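Local coordinates for protein unsaturated glucuronyl hydrolase (Streptococcus agalactiae, PDB 2ZZR) that hydrolyses unsaturated chondroitin, hyaluronan and heparin disaccharides, releasing the 4,5-unsaturated uronic acid by cleaving its glycosidic bond, at residues E67-W78 / F117-E126. Residues are numbered along the deposited sequence; the frame is centred on the assembly and turned at random.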
ATOM      1  N   GLU A  67      -6.998   9.368  11.967  1.00 16.55           N
ATOM      2  CA  GLU A  67      -6.979   7.963  11.543  1.00 16.04           C
ATOM      3  C   GLU A  67      -5.618   7.551  10.971  1.00 15.43           C
ATOM      4  O   GLU A  67      -4.672   8.334  11.000  1.00 15.37           O
ATOM      5  CB  GLU A  67      -8.107   7.670  10.545  1.00 16.48           C
ATOM      6  CG  GLU A  67      -9.353   7.008  11.169  1.00 17.71           C
ATOM      7  CD  GLU A  67      -9.140   5.560  11.576  1.00 19.44           C
ATOM      8  OE1 GLU A  67      -7.989   5.080  11.540  1.00 18.21           O
ATOM      9  OE2 GLU A  67     -10.140   4.900  11.946  1.00 20.40           O
ATOM     10  N   TRP A  68      -5.519   6.315  10.480  1.00 14.85           N
ATOM     11  CA  TRP A  68      -4.291   5.841   9.828  1.00 14.20           C
ATOM     12  C   TRP A  68      -4.312   6.120   8.325  1.00 14.43           C
ATOM     13  O   TRP A  68      -3.319   5.881   7.633  1.00 14.30           O
ATOM     14  CB  TRP A  68      -4.066   4.336  10.078  1.00 14.21           C
ATOM     15  CG  TRP A  68      -5.032   3.399   9.379  1.00 13.96           C
ATOM     16  CD1 TRP A  68      -6.260   3.001   9.832  1.00 14.34           C
ATOM     17  CD2 TRP A  68      -4.836   2.734   8.121  1.00 12.99           C
ATOM     18  NE1 TRP A  68      -6.841   2.138   8.936  1.00 14.57           N
ATOM     19  CE2 TRP A  68      -5.992   1.955   7.875  1.00 14.10           C
ATOM     20  CE3 TRP A  68      -3.798   2.726   7.174  1.00 13.86           C
ATOM     21  CZ2 TRP A  68      -6.147   1.178   6.716  1.00 14.35           C
ATOM     22  CZ3 TRP A  68      -3.947   1.947   6.021  1.00 14.16           C
ATOM     23  CH2 TRP A  68      -5.115   1.182   5.805  1.00 14.50           C
ATOM     24  N   THR A  69      -5.438   6.651   7.853  1.00 13.99           N
ATOM     25  CA  THR A  69      -5.769   6.703   6.426  1.00 14.29           C
ATOM     26  C   THR A  69      -5.756   8.112   5.820  1.00 14.16           C
ATOM     27  O   THR A  69      -5.933   8.263   4.607  1.00 14.28           O
ATOM     28  CB  THR A  69      -7.171   6.130   6.183  1.00 14.39           C
ATOM     29  OG1 THR A  69      -8.096   6.709   7.118  1.00 14.14           O
ATOM     30  CG2 THR A  69      -7.179   4.617   6.342  1.00 15.40           C
ATOM     31  N   ASN A  70      -5.570   9.133   6.654  1.00 14.26           N
ATOM     32  CA  ASN A  70      -5.704  10.527   6.187  1.00 14.32           C
ATOM     33  C   ASN A  70      -4.751  10.911   5.055  1.00 14.71           C
ATOM     34  O   ASN A  70      -5.123  11.684   4.169  1.00 15.45           O
ATOM     35  CB  ASN A  70      -5.540  11.511   7.337  1.00 14.31           C
ATOM     36  CG  ASN A  70      -6.580  11.312   8.409  1.00 14.06           C
ATOM     37  OD1 ASN A  70      -7.625  11.975   8.415  1.00 17.17           O
ATOM     38  ND2 ASN A  70      -6.314  10.384   9.312  1.00 13.84           N
ATOM     39  N   GLY A  71      -3.542  10.360   5.095  1.00 14.48           N
ATOM     40  CA  GLY A  71      -2.505  10.634   4.090  1.00 14.28           C
ATOM     41  C   GLY A  71      -2.865  10.206   2.679  1.00 14.46           C
ATOM     42  O   GLY A  71      -2.368  10.794   1.713  1.00 14.56           O
ATOM     43  N   PHE A  72      -3.722   9.188   2.553  1.00 14.61           N
ATOM     44  CA  PHE A  72      -4.156   8.690   1.245  1.00 14.64           C
ATOM     45  C   PHE A  72      -5.004   9.713   0.496  1.00 14.88           C
ATOM     46  O   PHE A  72      -4.927   9.805  -0.728  1.00 14.87           O
ATOM     47  CB  PHE A  72      -4.906   7.357   1.365  1.00 15.00           C
ATOM     48  CG  PHE A  72      -4.050   6.225   1.860  1.00 14.69           C
ATOM     49  CD1 PHE A  72      -2.951   5.784   1.117  1.00 14.50           C
ATOM     50  CD2 PHE A  72      -4.342   5.594   3.069  1.00 14.25           C
ATOM     51  CE1 PHE A  72      -2.153   4.732   1.572  1.00 15.34           C
ATOM     52  CE2 PHE A  72      -3.546   4.545   3.534  1.00 15.25           C
ATOM     53  CZ  PHE A  72      -2.453   4.114   2.785  1.00 14.97           C
ATOM     54  N   TRP A  73      -5.796  10.488   1.236  1.00 14.94           N
ATOM     55  CA  TRP A  73      -6.555  11.594   0.647  1.00 15.22           C
ATOM     56  C   TRP A  73      -5.604  12.631   0.032  1.00 15.27           C
ATOM     57  O   TRP A  73      -5.712  12.952  -1.157  1.00 15.38           O
ATOM     58  CB  TRP A  73      -7.479  12.239   1.692  1.00 15.59           C
ATOM     59  CG  TRP A  73      -8.040  13.581   1.274  1.00 15.56           C
ATOM     60  CD1 TRP A  73      -7.800  14.789   1.865  1.00 16.66           C
ATOM     61  CD2 TRP A  73      -8.921  13.843   0.167  1.00 16.12           C
ATOM     62  NE1 TRP A  73      -8.481  15.787   1.204  1.00 15.65           N
ATOM     63  CE2 TRP A  73      -9.175  15.236   0.158  1.00 16.25           C
ATOM     64  CE3 TRP A  73      -9.526  13.036  -0.810  1.00 16.01           C
ATOM     65  CZ2 TRP A  73     -10.004  15.844  -0.796  1.00 16.40           C
ATOM     66  CZ3 TRP A  73     -10.354  13.641  -1.766  1.00 16.67           C
ATOM     67  CH2 TRP A  73     -10.584  15.034  -1.745  1.00 16.57           C
ATOM     68  N   THR A  74      -4.667  13.124   0.838  1.00 15.16           N
ATOM     69  CA  THR A  74      -3.663  14.089   0.385  1.00 15.40           C
ATOM     70  C   THR A  74      -2.861  13.526  -0.795  1.00 15.60           C
ATOM     71  O   THR A  74      -2.575  14.246  -1.755  1.00 15.26           O
ATOM     72  CB  THR A  74      -2.715  14.507   1.521  1.00 15.42           C
ATOM     73  OG1 THR A  74      -3.475  14.800   2.706  1.00 15.95           O
ATOM     74  CG2 THR A  74      -1.897  15.746   1.124  1.00 14.57           C
ATOM     75  N   GLY A  75      -2.527  12.233  -0.729  1.00 15.12           N
ATOM     76  CA  GLY A  75      -1.846  11.559  -1.844  1.00 15.36           C
ATOM     77  C   GLY A  75      -2.608  11.608  -3.160  1.00 15.49           C
ATOM     78  O   GLY A  75      -2.002  11.810  -4.221  1.00 15.27           O
ATOM     79  N   CYS A  76      -3.929  11.417  -3.102  1.00 15.11           N
ATOM     80  CA  CYS A  76      -4.781  11.540  -4.297  1.00 15.51           C
ATOM     81  C   CYS A  76      -4.661  12.951  -4.876  1.00 15.90           C
ATOM     82  O   CYS A  76      -4.532  13.125  -6.095  1.00 16.07           O
ATOM     83  CB  CYS A  76      -6.255  11.241  -3.984  1.00 15.28           C
ATOM     84  SG  CYS A  76      -6.655   9.492  -3.673  1.00 15.93           S
ATOM     85  N   LEU A  77      -4.698  13.949  -3.998  1.00 16.15           N
ATOM     86  CA  LEU A  77      -4.565  15.349  -4.420  1.00 16.65           C
ATOM     87  C   LEU A  77      -3.220  15.634  -5.094  1.00 16.83           C
ATOM     88  O   LEU A  77      -3.182  16.296  -6.141  1.00 17.17           O
ATOM     89  CB  LEU A  77      -4.780  16.302  -3.240  1.00 16.89           C
ATOM     90  CG  LEU A  77      -6.116  16.172  -2.501  1.00 17.07           C
ATOM     91  CD1 LEU A  77      -6.196  17.194  -1.370  1.00 17.78           C
ATOM     92  CD2 LEU A  77      -7.313  16.274  -3.437  1.00 18.21           C
ATOM     93  N   TRP A  78      -2.129  15.138  -4.509  1.00 16.58           N
ATOM     94  CA  TRP A  78      -0.794  15.350  -5.084  1.00 16.73           C
ATOM     95  C   TRP A  78      -0.639  14.637  -6.424  1.00 16.92           C
ATOM     96  O   TRP A  78      -0.038  15.185  -7.353  1.00 16.83           O
ATOM     97  CB  TRP A  78       0.332  14.927  -4.132  1.00 16.71           C
ATOM     98  CG  TRP A  78       0.568  15.846  -2.968  1.00 17.19           C
ATOM     99  CD1 TRP A  78       0.616  15.496  -1.647  1.00 16.90           C
ATOM    100  CD2 TRP A  78       0.792  17.264  -3.017  1.00 17.68           C
ATOM    101  NE1 TRP A  78       0.863  16.603  -0.871  1.00 18.22           N
ATOM    102  CE2 TRP A  78       0.968  17.704  -1.684  1.00 17.88           C
ATOM    103  CE3 TRP A  78       0.851  18.206  -4.056  1.00 18.31           C
ATOM    104  CZ2 TRP A  78       1.194  19.048  -1.359  1.00 17.71           C
ATOM    105  CZ3 TRP A  78       1.082  19.541  -3.734  1.00 17.28           C
ATOM    106  CH2 TRP A  78       1.258  19.949  -2.399  1.00 17.46           C
ATOM    107  N   PHE A 117       2.213   5.454   6.019  1.00 12.46           N
ATOM    108  CA  PHE A 117       0.936   5.645   5.321  1.00 12.88           C
ATOM    109  C   PHE A 117       0.432   7.080   5.474  1.00 12.81           C
ATOM    110  O   PHE A 117      -0.125   7.654   4.534  1.00 13.37           O
ATOM    111  CB  PHE A 117      -0.145   4.699   5.855  1.00 12.86           C
ATOM    112  CG  PHE A 117      -0.028   3.272   5.369  1.00 13.46           C
ATOM    113  CD1 PHE A 117      -0.334   2.219   6.225  1.00 13.78           C
ATOM    114  CD2 PHE A 117       0.345   2.980   4.060  1.00 13.19           C
ATOM    115  CE1 PHE A 117      -0.250   0.895   5.789  1.00 12.64           C
ATOM    116  CE2 PHE A 117       0.428   1.657   3.615  1.00 14.12           C
ATOM    117  CZ  PHE A 117       0.125   0.618   4.480  1.00 13.27           C
ATOM    118  N   LEU A 118       0.617   7.643   6.664  1.00 12.93           N
ATOM    119  CA  LEU A 118       0.131   8.985   6.960  1.00 13.42           C
ATOM    120  C   LEU A 118       0.981  10.079   6.328  1.00 13.95           C
ATOM    121  O   LEU A 118       0.444  10.997   5.701  1.00 14.42           O
ATOM    122  CB  LEU A 118       0.037   9.197   8.476  1.00 13.59           C
ATOM    123  CG  LEU A 118      -1.180   8.546   9.141  1.00 13.62           C
ATOM    124  CD1 LEU A 118      -1.047   8.578  10.651  1.00 13.91           C
ATOM    125  CD2 LEU A 118      -2.493   9.203   8.696  1.00 14.63           C
ATOM    126  N   TYR A 119       2.298   9.971   6.484  1.00 14.13           N
ATOM    127  CA  TYR A 119       3.205  11.073   6.145  1.00 14.26           C
ATOM    128  C   TYR A 119       3.852  10.989   4.773  1.00 14.13           C
ATOM    129  O   TYR A 119       4.219  12.013   4.203  1.00 13.93           O
ATOM    130  CB  TYR A 119       4.237  11.288   7.256  1.00 14.73           C
ATOM    131  CG  TYR A 119       3.588  11.965   8.445  1.00 15.06           C
ATOM    132  CD1 TYR A 119       3.663  13.348   8.610  1.00 16.27           C
ATOM    133  CD2 TYR A 119       2.837  11.230   9.367  1.00 14.95           C
ATOM    134  CE1 TYR A 119       3.035  13.976   9.677  1.00 16.98           C
ATOM    135  CE2 TYR A 119       2.200  11.853  10.436  1.00 15.66           C
ATOM    136  CZ  TYR A 119       2.302  13.223  10.586  1.00 16.37           C
ATOM    137  OH  TYR A 119       1.666  13.851  11.634  1.00 16.18           O
ATOM    138  N   THR A 120       3.990   9.777   4.239  1.00 13.91           N
ATOM    139  CA  THR A 120       4.629   9.611   2.924  1.00 13.50           C
ATOM    140  C   THR A 120       3.825  10.210   1.744  1.00 13.80           C
ATOM    141  O   THR A 120       4.384  11.007   0.975  1.00 13.96           O
ATOM    142  CB  THR A 120       5.024   8.140   2.652  1.00 13.49           C
ATOM    143  OG1 THR A 120       5.943   7.706   3.668  1.00 13.26           O
ATOM    144  CG2 THR A 120       5.676   8.011   1.266  1.00 13.05           C
ATOM    145  N   PRO A 121       2.535   9.836   1.587  1.00 14.28           N
ATOM    146  CA  PRO A 121       1.748  10.364   0.466  1.00 14.18           C
ATOM    147  C   PRO A 121       1.289  11.811   0.658  1.00 14.63           C
ATOM    148  O   PRO A 121       0.741  12.400  -0.269  1.00 14.36           O
ATOM    149  CB  PRO A 121       0.528   9.434   0.410  1.00 14.33           C
ATOM    150  CG  PRO A 121       0.837   8.295   1.354  1.00 14.83           C
ATOM    151  CD  PRO A 121       1.742   8.876   2.377  1.00 13.98           C
ATOM    152  N   SER A 122       1.517  12.364   1.847  1.00 14.63           N
ATOM    153  CA  SER A 122       1.102  13.730   2.153  1.00 14.96           C
ATOM    154  C   SER A 122       2.303  14.676   2.184  1.00 15.60           C
ATOM    155  O   SER A 122       2.439  15.562   1.326  1.00 16.74           O
ATOM    156  CB  SER A 122       0.354  13.759   3.489  1.00 14.39           C
ATOM    157  OG  SER A 122       1.201  13.320   4.540  1.00 14.28           O
ATOM    158  N   CYS A 123       3.180  14.470   3.159  1.00 15.42           N
ATOM    159  CA  CYS A 123       4.302  15.366   3.401  1.00 15.73           C
ATOM    160  C   CYS A 123       5.503  15.032   2.531  1.00 15.60           C
ATOM    161  O   CYS A 123       6.044  15.906   1.860  1.00 15.81           O
ATOM    162  CB  CYS A 123       4.678  15.349   4.878  1.00 15.37           C
ATOM    163  SG  CYS A 123       3.306  15.896   5.922  1.00 17.66           S
ATOM    164  N   THR A 124       5.919  13.769   2.515  1.00 15.08           N
ATOM    165  CA  THR A 124       7.068  13.416   1.676  1.00 14.99           C
ATOM    166  C   THR A 124       6.731  13.683   0.207  1.00 15.12           C
ATOM    167  O   THR A 124       7.581  14.152  -0.554  1.00 15.17           O
ATOM    168  CB  THR A 124       7.541  11.969   1.896  1.00 14.85           C
ATOM    169  OG1 THR A 124       7.605  11.716   3.302  1.00 14.90           O
ATOM    170  CG2 THR A 124       8.928  11.768   1.305  1.00 14.57           C
ATOM    171  N   ALA A 125       5.483  13.412  -0.168  1.00 15.60           N
ATOM    172  CA  ALA A 125       4.976  13.722  -1.506  1.00 16.12           C
ATOM    173  C   ALA A 125       5.248  15.173  -1.890  1.00 16.87           C
ATOM    174  O   ALA A 125       5.824  15.434  -2.954  1.00 16.30           O
ATOM    175  CB  ALA A 125       3.501  13.430  -1.604  1.00 16.08           C
ATOM    176  N   GLU A 126       4.844  16.115  -1.035  1.00 17.16           N
ATOM    177  CA  GLU A 126       5.090  17.520  -1.361  1.00 18.01           C
ATOM    178  C   GLU A 126       6.576  17.815  -1.475  1.00 18.52           C
ATOM    179  O   GLU A 126       6.994  18.537  -2.385  1.00 19.03           O
ATOM    180  CB  GLU A 126       4.431  18.505  -0.396  1.00 17.90           C
ATOM    181  CG  GLU A 126       4.610  19.937  -0.936  1.00 18.93           C
ATOM    182  CD  GLU A 126       3.830  21.003  -0.209  1.00 20.76           C
ATOM    183  OE1 GLU A 126       3.557  22.044  -0.849  1.00 21.51           O
ATOM    184  OE2 GLU A 126       3.508  20.821   0.983  1.00 20.55           O
TER
HETATM  185  O   HOH W   1      -2.757   7.660   5.495  1.00 14.82           O
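Trp78 of helix 70-84 lies along Pro121 to Glu126 of helix 115-130, where two inner helices of the alpha-barrel of glycosyl hydrolase family 88 run in the same general direction. The axes of segments 70-78 and 117-126 approach to 7.2 Å and cross at 31°. CB of Trp78 points toward the second helix. CG sits beside the backbone N (chi1 -74°), which directs the indole there. CG and CD1 pack on the methyl of Ala125. CD1 also meets Pro121 O, which lies in the ring plane at the edge. NE1 gives a weak, bent bond to Ser122 O, 2.9 Å with 127° at the hydrogen. That carbonyl lies at the wider pi-type turn of 120-124. Further along the ring, CZ2 comes 3.4 Å from Glu126 CB, and CH2 reaches the Glu126 carboxylate. The indole and this side chain cross obliquely. His94 holds OE2 of the carboxylate by a hydrogen bond.

The middle can be close because Gly71 and Gly75 carry no side chain there. Gly75 CA makes a CA-H...O contact of 3.1 Å with Pro121 O. Pro121 CB rests 3.5 Å from Gly71 O, and Gly71 CA meets Leu118 O. The same Leu118 O accepts Ser122 OG on a lone pair in the carbonyl plane.

At the other end, Trp68, Phe72 and Phe117 form an aromatic cluster. The Phe117 ring meets both others obliquely: CD1 touches Trp68 CE3, and CD2 is 3.3 Å from Phe72 CZ. Phe117 also lies beside Asp114, probably the nucleophile, and packs on Trp250; both probably bind substrate, which places Phe117 next to the active site. Leu118 CD2 lies 3.3 Å from Glu67 O. A water joins the backbones, donating to Trp68 O at 2.8 Å and making weak bonds to Gly71 N and Phe117 O.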